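Local structure of alpha-L-arabinofuranosidase B (Aspergillus kawachii, 6SXT) at residues A[185-190]-A[206-211]; A[333-338]-A[371-376]; A[22-27]-A[76-81]. The protein hydrolyses terminal non-reducing alpha-L-arabinofuranosyl residues from arabinoxylan, L-arabinan and arabinogalactan, pairing a retaining catalytic domain with a C-terminal arabinose-binding domain. All coordinates share one frame; numbering follows the deposited sequence.

Contact 1 (A[185-190]-A[206-211]); sequences GNSTTW and NNLFSG. With NAG (2-acetamido-2-deoxy-beta-D-glucopyranose), chain B; LXE ([(1~{S},2~{S},3~{S},4~{S})-2-(hydroxymethyl)-3,4-bis(oxidanyl)cyclopentyl]azanium), chain G; EDO (1,2-ethanediol), chain P.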
loop_
_atom_site.group_PDB
_atom_site.type_symbol
_atom_site.label_atom_id
_atom_site.label_comp_id
_atom_site.label_asym_id
_atom_site.label_seq_id
_atom_site.Cartn_x
_atom_site.Cartn_y
_atom_site.Cartn_z
ATOM N N GLY A 185 9.610 -6.164 -4.989
ATOM C CA GLY A 185 9.110 -5.711 -6.278
ATOM C C GLY A 185 9.842 -6.440 -7.400
ATOM O O GLY A 185 10.598 -7.346 -7.136
ATOM N N ASN A 186 9.553 -6.038 -8.642
ATOM C CA ASN A 186 10.225 -6.745 -9.762
ATOM C C ASN A 186 11.077 -5.764 -10.539
ATOM O O ASN A 186 11.220 -5.972 -11.738
ATOM C CB ASN A 186 9.258 -7.513 -10.653
ATOM C CG ASN A 186 8.394 -6.676 -11.561
ATOM O OD1 ASN A 186 7.740 -5.716 -11.157
ATOM N ND2 ASN A 186 8.372 -7.060 -12.869
ATOM N N SER A 187 11.636 -4.773 -9.876
ATOM C CA SER A 187 12.761 -4.020 -10.463
ATOM C C SER A 187 13.800 -4.999 -10.988
ATOM O O SER A 187 14.234 -5.907 -10.260
ATOM C CB SER A 187 13.379 -3.107 -9.440
ATOM O OG SER A 187 14.513 -2.463 -10.042
ATOM N N THR A 188 14.365 -4.746 -12.196
ATOM C CA THR A 188 15.594 -5.455 -12.628
ATOM C C THR A 188 16.674 -4.448 -13.049
ATOM O O THR A 188 17.657 -4.891 -13.714
ATOM C CB THR A 188 15.293 -6.422 -13.784
ATOM O OG1 THR A 188 14.831 -5.627 -14.863
ATOM C CG2 THR A 188 14.206 -7.431 -13.443
ATOM N N THR A 189 16.573 -3.224 -12.566
ATOM C CA THR A 189 17.587 -2.162 -12.817
ATOM C C THR A 189 18.925 -2.553 -12.216
ATOM O O THR A 189 19.990 -2.304 -12.830
ATOM C CB THR A 189 17.081 -0.819 -12.296
ATOM O OG1 THR A 189 15.840 -0.553 -12.941
ATOM C CG2 THR A 189 18.077 0.298 -12.466
ATOM N N TRP A 190 18.909 -3.153 -11.040
ATOM C CA TRP A 190 20.102 -3.621 -10.326
ATOM C C TRP A 190 20.041 -5.144 -10.210
ATOM O O TRP A 190 20.388 -5.872 -11.151
ATOM C CB TRP A 190 20.168 -2.874 -8.979
ATOM C CG TRP A 190 20.182 -1.377 -9.080
ATOM C CD1 TRP A 190 21.285 -0.576 -9.275
ATOM C CD2 TRP A 190 19.070 -0.480 -8.920
ATOM N NE1 TRP A 190 20.905 0.739 -9.283
ATOM C CE2 TRP A 190 19.549 0.837 -9.094
ATOM C CE3 TRP A 190 17.676 -0.661 -8.716
ATOM C CZ2 TRP A 190 18.707 1.949 -9.004
ATOM C CZ3 TRP A 190 16.857 0.442 -8.601
ATOM C CH2 TRP A 190 17.368 1.736 -8.762
ATOM N N ASN A 206 22.392 2.438 -4.405
ATOM C CA ASN A 206 22.934 2.250 -5.774
ATOM C C ASN A 206 23.010 0.763 -6.074
ATOM O O ASN A 206 23.800 0.325 -6.922
ATOM C CB ASN A 206 24.300 2.931 -5.921
ATOM C CG ASN A 206 24.258 4.397 -5.511
ATOM O OD1 ASN A 206 25.215 4.866 -4.908
ATOM N ND2 ASN A 206 23.200 5.111 -5.825
ATOM N N ASN A 207 22.103 -0.012 -5.490
ATOM C CA ASN A 207 22.020 -1.461 -5.742
ATOM C C ASN A 207 20.856 -1.999 -4.887
ATOM O O ASN A 207 20.891 -1.780 -3.701
ATOM C CB ASN A 207 23.297 -2.226 -5.424
ATOM C CG ASN A 207 24.128 -2.582 -6.661
ATOM O OD1 ASN A 207 23.608 -3.043 -7.687
ATOM N ND2 ASN A 207 25.410 -2.226 -6.596
ATOM N N LEU A 208 20.008 -2.790 -5.539
ATOM C CA LEU A 208 19.152 -3.791 -4.865
ATOM C C LEU A 208 19.869 -5.105 -5.090
ATOM O O LEU A 208 20.178 -5.431 -6.267
ATOM C CB LEU A 208 17.781 -3.784 -5.505
ATOM C CG LEU A 208 17.024 -2.464 -5.538
ATOM C CD1 LEU A 208 15.681 -2.652 -6.213
ATOM C CD2 LEU A 208 16.842 -1.882 -4.172
ATOM N N PHE A 209 20.199 -5.797 -4.039
ATOM C CA PHE A 209 20.925 -7.070 -4.093
ATOM C C PHE A 209 19.984 -8.233 -3.825
ATOM O O PHE A 209 19.327 -8.303 -2.784
ATOM C CB PHE A 209 22.074 -7.080 -3.091
ATOM C CG PHE A 209 23.246 -6.219 -3.514
ATOM C CD1 PHE A 209 24.064 -6.636 -4.553
ATOM C CD2 PHE A 209 23.582 -5.074 -2.837
ATOM C CE1 PHE A 209 25.172 -5.891 -4.926
ATOM C CE2 PHE A 209 24.717 -4.354 -3.175
ATOM C CZ PHE A 209 25.477 -4.744 -4.243
ATOM N N SER A 210 20.039 -9.204 -4.719
ATOM C CA SER A 210 19.346 -10.505 -4.575
ATOM C C SER A 210 20.307 -11.571 -4.061
ATOM O O SER A 210 19.925 -12.736 -3.856
ATOM C CB SER A 210 18.724 -10.918 -5.872
ATOM O OG SER A 210 19.738 -10.959 -6.898
ATOM N N GLY A 211 21.534 -11.187 -3.742
ATOM C CA GLY A 211 22.572 -12.047 -3.157
ATOM C C GLY A 211 23.937 -11.392 -3.315
ATOM O O GLY A 211 23.982 -10.196 -3.567
HETATM C C1 NAG B . 7.495 -6.379 -13.825
HETATM C C2 NAG B . 8.281 -6.260 -15.163
HETATM C C3 NAG B . 7.347 -5.740 -16.263
HETATM C C4 NAG B . 6.122 -6.614 -16.391
HETATM C C5 NAG B . 5.503 -6.701 -14.958
HETATM C C6 NAG B . 4.251 -7.525 -14.949
HETATM C C7 NAG B . 10.682 -5.743 -15.296
HETATM C C8 NAG B . 11.655 -4.668 -15.073
HETATM N N2 NAG B . 9.422 -5.381 -15.045
HETATM O O3 NAG B . 8.166 -5.820 -17.490
HETATM O O4 NAG B . 5.099 -5.996 -17.169
HETATM O O5 NAG B . 6.412 -7.310 -14.061
HETATM O O6 NAG B . 4.472 -8.838 -15.422
HETATM O O7 NAG B . 11.036 -6.896 -15.604
HETATM C "C1'" LXE G . 19.552 5.275 -3.946
HETATM C "C2'" LXE G . 18.188 5.160 -3.263
HETATM O "O2'" LXE G . 18.212 5.668 -1.979
HETATM C "C3'" LXE G . 17.981 3.709 -3.320
HETATM O "O3'" LXE G . 16.584 3.405 -2.905
HETATM C "C4'" LXE G . 18.169 3.446 -4.799
HETATM C "C5'" LXE G . 18.556 2.011 -5.102
HETATM O "O5'" LXE G . 19.673 1.539 -4.380
HETATM C "C6'" LXE G . 19.294 4.482 -5.202
HETATM N "N1'" LXE G . 18.703 5.313 -6.290
HETATM C C1 EDO P . 22.029 -17.380 -4.629
HETATM O O1 EDO P . 22.260 -17.445 -6.045
HETATM C C2 EDO P . 22.194 -16.095 -3.850
HETATM O O2 EDO P . 21.020 -15.356 -3.266
HETATM O O HOH W 1 21.959 4.031 -8.879
#
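Ser-187, which follows the N-glycosylated Asn-186, is the first residue of 185-190 to meet the other segment: its CB lies 4.0 Å from CD1 of Leu-208, a light apolar touch. The OG1 of Thr-188 borders the acetyl methyl of the sugar carried by Asn-186 ND2. Thr-189 turns back on its neighbour, setting CG2 over the centre of one face of the Trp-190 ring. Trp-190 has the largest share of the contact, with Leu-208 next. The opposite face of the indole receives the CA of Asn-207 in a CH-pi contact, 4.1 Å from the five-membered ring centroid and 29° off the normal. CE3 of Trp-190 meets CG of Leu-208 at 3.7 Å, while its CB covers the Leu-208 N at 3.4 Å, a buried nitrogen for which the model offers no partner.

Toward the far rim, CH2 of Trp-190 approaches C5' of the covalently bound inhibitor at 3.9 Å, on the same face as Asn-207. The Asn-207 N donates to O5' of this ligand (3.1 Å, 153°), so indole and backbone together border its hydroxymethyl arm. Asp-173 and Glu-214 take the amides of Asn-206 and Asn-207. In the fold, 185-190 leaves strand 180-185 and faces edge strand 208-209, with strand 199-203 between those two in a four-stranded antiparallel sheet.

Contact 2 (A[333-338]-A[371-376]); sequences VVSLRV and EASWTV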
loop_
_atom_site.group_PDB
_atom_site.type_symbol
_atom_site.label_atom_id
_atom_site.label_comp_id
_atom_site.label_asym_id
_atom_site.label_seq_id
_atom_site.Cartn_x
_atom_site.Cartn_y
_atom_site.Cartn_z
ATOM N N VAL A 333 -25.604 -5.293 -16.305
ATOM C CA VAL A 333 -25.442 -4.017 -17.033
ATOM C C VAL A 333 -26.153 -2.928 -16.262
ATOM O O VAL A 333 -27.301 -3.129 -15.881
ATOM C CB VAL A 333 -25.987 -4.131 -18.477
ATOM C CG1 VAL A 333 -25.518 -2.952 -19.294
ATOM C CG2 VAL A 333 -25.547 -5.449 -19.086
ATOM N N VAL A 334 -25.494 -1.811 -16.034
ATOM C CA VAL A 334 -26.024 -0.755 -15.153
ATOM C C VAL A 334 -25.889 0.600 -15.811
ATOM O O VAL A 334 -25.030 0.784 -16.685
ATOM C CB VAL A 334 -25.282 -0.751 -13.784
ATOM C CG1 VAL A 334 -25.403 -2.099 -13.103
ATOM C CG2 VAL A 334 -23.839 -0.317 -13.938
ATOM N N SER A 335 -26.628 1.570 -15.272
ATOM C CA SER A 335 -26.341 2.987 -15.475
ATOM C C SER A 335 -26.096 3.560 -14.077
ATOM O O SER A 335 -26.658 3.032 -13.096
ATOM C CB SER A 335 -27.451 3.721 -16.243
ATOM O OG SER A 335 -27.509 3.187 -17.580
ATOM N N LEU A 336 -25.273 4.569 -14.010
ATOM C CA LEU A 336 -24.797 5.143 -12.709
ATOM C C LEU A 336 -25.234 6.600 -12.698
ATOM O O LEU A 336 -24.724 7.450 -13.468
ATOM C CB LEU A 336 -23.268 4.957 -12.608
ATOM C CG LEU A 336 -22.825 3.506 -12.553
ATOM C CD1 LEU A 336 -21.334 3.400 -12.725
ATOM C CD2 LEU A 336 -23.241 2.838 -11.249
ATOM N N ARG A 337 -26.126 6.925 -11.778
ATOM C CA ARG A 337 -26.771 8.254 -11.722
ATOM C C ARG A 337 -26.106 9.155 -10.691
ATOM O O ARG A 337 -25.844 8.675 -9.560
ATOM C CB ARG A 337 -28.252 8.117 -11.381
ATOM C CG ARG A 337 -28.981 9.450 -11.543
ATOM C CD ARG A 337 -30.485 9.347 -11.358
ATOM N NE ARG A 337 -30.841 8.801 -10.060
ATOM C CZ ARG A 337 -30.820 9.478 -8.916
ATOM N NH1 ARG A 337 -30.466 10.740 -8.885
ATOM N NH2 ARG A 337 -31.184 8.874 -7.801
ATOM N N VAL A 338 -25.793 10.370 -11.095
ATOM C CA VAL A 338 -25.251 11.428 -10.211
ATOM C C VAL A 338 -26.241 11.740 -9.100
ATOM O O VAL A 338 -27.482 11.773 -9.350
ATOM C CB VAL A 338 -24.895 12.656 -11.039
ATOM C CG1 VAL A 338 -24.544 13.837 -10.189
ATOM C CG2 VAL A 338 -23.764 12.374 -11.994
ATOM N N GLU A 371 -23.699 4.738 -24.342
ATOM C CA GLU A 371 -22.536 5.414 -23.715
ATOM C C GLU A 371 -22.757 5.562 -22.193
ATOM O O GLU A 371 -21.758 5.709 -21.469
ATOM C CB GLU A 371 -22.282 6.744 -24.376
ATOM C CG GLU A 371 -21.744 6.556 -25.808
ATOM C CD GLU A 371 -21.775 7.829 -26.617
ATOM O OE1 GLU A 371 -22.556 8.765 -26.288
ATOM O OE2 GLU A 371 -21.041 7.872 -27.597
ATOM N N ALA A 372 -24.001 5.540 -21.764
ATOM C CA ALA A 372 -24.368 5.643 -20.318
ATOM C C ALA A 372 -24.679 4.270 -19.742
ATOM O O ALA A 372 -25.325 4.215 -18.671
ATOM C CB ALA A 372 -25.528 6.556 -20.170
ATOM N N SER A 373 -24.323 3.197 -20.436
ATOM C CA SER A 373 -24.583 1.827 -19.968
ATOM C C SER A 373 -23.257 1.096 -19.849
ATOM O O SER A 373 -22.377 1.241 -20.722
ATOM C CB SER A 373 -25.578 1.092 -20.863
ATOM O OG SER A 373 -26.777 1.820 -20.862
ATOM N N TRP A 374 -23.100 0.299 -18.782
ATOM C CA TRP A 374 -21.803 -0.307 -18.397
ATOM C C TRP A 374 -22.013 -1.755 -17.996
ATOM O O TRP A 374 -22.872 -2.039 -17.140
ATOM C CB TRP A 374 -21.194 0.518 -17.255
ATOM C CG TRP A 374 -20.991 1.957 -17.613
ATOM C CD1 TRP A 374 -21.840 2.998 -17.378
ATOM C CD2 TRP A 374 -19.946 2.474 -18.434
ATOM N NE1 TRP A 374 -21.333 4.147 -17.897
ATOM C CE2 TRP A 374 -20.182 3.853 -18.572
ATOM C CE3 TRP A 374 -18.803 1.912 -19.010
ATOM C CZ2 TRP A 374 -19.311 4.690 -19.260
ATOM C CZ3 TRP A 374 -17.959 2.730 -19.712
ATOM C CH2 TRP A 374 -18.217 4.103 -19.835
ATOM N N THR A 375 -21.297 -2.666 -18.607
ATOM C CA THR A 375 -21.268 -4.080 -18.235
ATOM C C THR A 375 -20.254 -4.217 -17.084
ATOM O O THR A 375 -19.094 -3.885 -17.258
ATOM C CB THR A 375 -20.897 -4.982 -19.396
ATOM O OG1 THR A 375 -21.777 -4.659 -20.504
ATOM C CG2 THR A 375 -21.021 -6.435 -18.988
ATOM N N VAL A 376 -20.737 -4.737 -15.983
ATOM C CA VAL A 376 -19.852 -4.916 -14.792
ATOM C C VAL A 376 -19.197 -6.272 -14.931
ATOM O O VAL A 376 -19.880 -7.286 -15.218
ATOM C CB VAL A 376 -20.652 -4.769 -13.487
ATOM C CG1 VAL A 376 -19.666 -4.753 -12.303
ATOM C CG2 VAL A 376 -21.451 -3.495 -13.469
HETATM O O HOH W 2 -24.415 5.513 -16.495
#
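Val-334 lays its CG2 against the CG2 of Val-376 at 4.0 Å, the two side chains crossing at a slant, and the same methyl also reaches the CB of Trp-374. This methyl sits between the backbone N and the carbonyl carbon, which turns it toward the partner strand. Beneath the side chains, Val-334 and Trp-374 form an antiparallel hydrogen-bonded pair. Val-334 N donates to Trp-374 O at 2.9 Å and 160°; Trp-374 N returns a bond to Val-334 O, more bent at 144°.

The next pair, Val-333 with Thr-375, is non-hydrogen-bonded, and its side chains occupy the face opposite Val-334 and Trp-374. There the CG2 of Val-333 meets Thr-375 OG1 at 4.1 Å, and the CA of Val-333 makes a CA-H...O contact to Trp-374 O.

Beyond Ser-373 the regular pairing gives way to side-chain and water bonds. Ser-335 OG donates to the carbonyl O of Ala-372 at 2.6 Å. A water serves that oxygen too, donating to Ala-372 O at 2.7 Å while accepting from Leu-336 N. The carbonyl that follows helix 366-371 is thus gripped twice, and Ser-335 OG is further engaged by the Phe-481 N. The indole NE1 of Trp-374 bonds to the Ile-348 O.

Strand 333-338, the first of the domain, lies between 374-378, its partner here, and 475-479, the last; the segment axes of the pair stand 122° apart. The contact is one antiparallel pairing within the beta-trefoil fold of this domain, in which the first and last strands also lie side by side.

Contact 3 (A[22-27]-A[76-81]); sequences TRALYS and YDQSGN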
loop_
_atom_site.group_PDB
_atom_site.type_symbol
_atom_site.label_atom_id
_atom_site.label_comp_id
_atom_site.label_asym_id
_atom_site.label_seq_id
_atom_site.Cartn_x
_atom_site.Cartn_y
_atom_site.Cartn_z
ATOM N N THR A 22 -1.905 -3.337 12.148
ATOM C CA THR A 22 -2.771 -4.501 12.392
ATOM C C THR A 22 -2.762 -4.951 13.846
ATOM O O THR A 22 -3.807 -5.430 14.302
ATOM C CB THR A 22 -2.481 -5.637 11.431
ATOM O OG1 THR A 22 -1.166 -6.087 11.725
ATOM C CG2 THR A 22 -2.629 -5.194 9.984
ATOM N N ARG A 23 -1.610 -4.935 14.512
ATOM C CA ARG A 23 -1.514 -5.574 15.845
ATOM C C ARG A 23 -0.369 -5.043 16.673
ATOM O O ARG A 23 0.624 -4.492 16.162
ATOM C CB ARG A 23 -1.404 -7.085 15.703
ATOM C CG ARG A 23 -0.132 -7.568 15.017
ATOM C CD ARG A 23 -0.038 -9.074 15.159
ATOM N NE ARG A 23 1.163 -9.627 14.559
ATOM C CZ ARG A 23 1.837 -10.653 15.080
ATOM N NH1 ARG A 23 1.456 -11.239 16.207
ATOM N NH2 ARG A 23 2.924 -11.065 14.457
ATOM N N ALA A 24 -0.505 -5.227 17.977
ATOM C CA ALA A 24 0.618 -5.062 18.897
ATOM C C ALA A 24 1.707 -6.083 18.603
ATOM O O ALA A 24 1.380 -7.270 18.299
ATOM C CB ALA A 24 0.094 -5.253 20.326
ATOM N N LEU A 25 2.961 -5.667 18.735
ATOM C CA LEU A 25 4.105 -6.564 18.479
ATOM C C LEU A 25 4.814 -6.943 19.770
ATOM O O LEU A 25 5.830 -7.656 19.719
ATOM C CB LEU A 25 5.028 -5.877 17.470
ATOM C CG LEU A 25 4.368 -5.637 16.118
ATOM C CD1 LEU A 25 5.286 -4.831 15.230
ATOM C CD2 LEU A 25 3.962 -6.924 15.447
ATOM N N TYR A 26 4.350 -6.405 20.887
ATOM C CA TYR A 26 4.760 -6.823 22.263
ATOM C C TYR A 26 3.514 -7.304 22.973
ATOM O O TYR A 26 2.480 -6.654 22.887
ATOM C CB TYR A 26 5.336 -5.642 23.045
ATOM C CG TYR A 26 6.600 -5.010 22.526
ATOM C CD1 TYR A 26 6.576 -4.079 21.510
ATOM C CD2 TYR A 26 7.811 -5.274 23.142
ATOM C CE1 TYR A 26 7.718 -3.460 21.076
ATOM C CE2 TYR A 26 8.976 -4.667 22.702
ATOM C CZ TYR A 26 8.930 -3.753 21.671
ATOM O OH TYR A 26 10.069 -3.123 21.253
ATOM N N SER A 27 3.645 -8.346 23.781
ATOM C CA SER A 27 2.498 -8.903 24.531
ATOM C C SER A 27 1.934 -7.869 25.509
ATOM O O SER A 27 0.736 -7.949 25.783
ATOM C CB SER A 27 2.890 -10.215 25.183
ATOM O OG SER A 27 3.846 -9.918 26.126
ATOM N N TYR A 76 2.920 4.453 14.653
ATOM C CA TYR A 76 3.714 4.688 15.876
ATOM C C TYR A 76 4.741 3.583 16.087
ATOM O O TYR A 76 4.537 2.409 15.700
ATOM C CB TYR A 76 2.782 4.811 17.095
ATOM C CG TYR A 76 1.924 6.049 17.094
ATOM C CD1 TYR A 76 2.492 7.303 17.229
ATOM C CD2 TYR A 76 0.550 5.976 16.916
ATOM C CE1 TYR A 76 1.691 8.435 17.222
ATOM C CE2 TYR A 76 -0.248 7.116 16.873
ATOM C CZ TYR A 76 0.331 8.352 17.047
ATOM O OH TYR A 76 -0.447 9.503 17.059
ATOM N N ASP A 77 5.872 3.943 16.665
ATOM C CA ASP A 77 6.896 2.985 17.116
ATOM C C ASP A 77 6.449 2.425 18.458
ATOM O O ASP A 77 6.419 3.184 19.457
ATOM C CB ASP A 77 8.228 3.717 17.189
ATOM C CG ASP A 77 9.291 2.898 17.881
ATOM O OD1 ASP A 77 9.153 1.648 17.946
ATOM O OD2 ASP A 77 10.248 3.529 18.343
ATOM N N GLN A 78 6.162 1.134 18.539
ATOM C CA GLN A 78 5.684 0.488 19.775
ATOM C C GLN A 78 6.831 0.276 20.779
ATOM O O GLN A 78 6.551 -0.095 21.928
ATOM C CB GLN A 78 5.006 -0.847 19.471
ATOM C CG GLN A 78 3.882 -0.707 18.491
ATOM C CD GLN A 78 3.277 -2.041 18.146
ATOM O OE1 GLN A 78 3.418 -2.985 18.918
ATOM N NE2 GLN A 78 2.655 -2.136 16.939
ATOM N N SER A 79 8.089 0.450 20.376
ATOM C CA SER A 79 9.275 0.039 21.185
ATOM C C SER A 79 9.549 1.067 22.277
ATOM O O SER A 79 10.332 0.720 23.191
ATOM C CB SER A 79 10.488 -0.149 20.316
ATOM O OG SER A 79 11.020 1.100 19.928
ATOM N N GLY A 80 9.002 2.268 22.152
ATOM C CA GLY A 80 9.321 3.323 23.126
ATOM C C GLY A 80 10.502 4.161 22.715
ATOM O O GLY A 80 10.801 5.106 23.441
ATOM N N ASN A 81 11.132 3.905 21.577
ATOM C CA ASN A 81 12.264 4.720 21.100
ATOM C C ASN A 81 11.806 6.019 20.418
ATOM O O ASN A 81 12.664 6.794 20.054
ATOM C CB ASN A 81 13.203 3.930 20.206
ATOM C CG ASN A 81 14.017 2.886 20.954
ATOM O OD1 ASN A 81 13.762 1.670 20.903
ATOM N ND2 ASN A 81 14.828 3.359 21.864
#
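Gln-78 reaches the backbone of 22-27 with both ends of its amide, and this is the tight part of the contact. Its OE1 accepts from Leu-25 N at 2.7 Å and 161°, in the carbonyl plane and on a lone pair. Alongside, its NE2 donates to Arg-23 O at 3.2 Å and 155°, with that oxygen close to the amide plane. Two bonds to the adjacent peptide groups that flank Ala-24 fix the rotation of the amide. The extended chain beyond CG carries the group this far, crossing the Leu-25 side chain at about a right angle, with Leu-25 CB 3.6 Å from Gln-78 OE1.

Gln-78 and Ser-79 are the central residues of a type I beta turn running from Asp-77 to Gly-80. An Asx turn overlaps it: Asp-77 OD1 accepts from Ser-79 N at 2.9 Å from above the carboxylate plane, and from Ser-79 OG at 2.8 Å on the syn side. Ser-79 OG in turn accepts from Asn-81 N, an ST turn, so the loop after strand 70-75 is braced from within. Asp-77 OD1 also takes the Ala-18 N, tying this loop to strand 15-20 of the catalytic domain.

The other half lies on the more solvent-accessible side and has no hydrogen bond between the segments. Tyr-26, partly exposed, slides past Gln-78 in the opposite direction, its ring 52° from the amide plane and its CE1 4.1 Å from Gln-78 CB. The closest approach is at its hydroxyl, with OH 3.1 Å from the CB of Ser-79, another partly exposed residue.

Along the chain the contacts follow in series, contact 3 first, then contact 1, then contact 2, each closing before the next opens. Contacts 3 and 1 both belong to the catalytic domain, with centres about 30 Å apart: contact 3 joins loops beside strand 15-20, away from the annotated sites, whereas contact 1 borders the inhibitor pocket on a separate four-stranded sheet. Contact 2 stands in the arabinose-binding domain, its centre about 43 Å from that of contact 1 and 46 Å from that of contact 3. No two touch. The contacts thus sample both domains: the catalytic one at its pocket and at a remote loop pair, and the arabinose-binding one in its sheet.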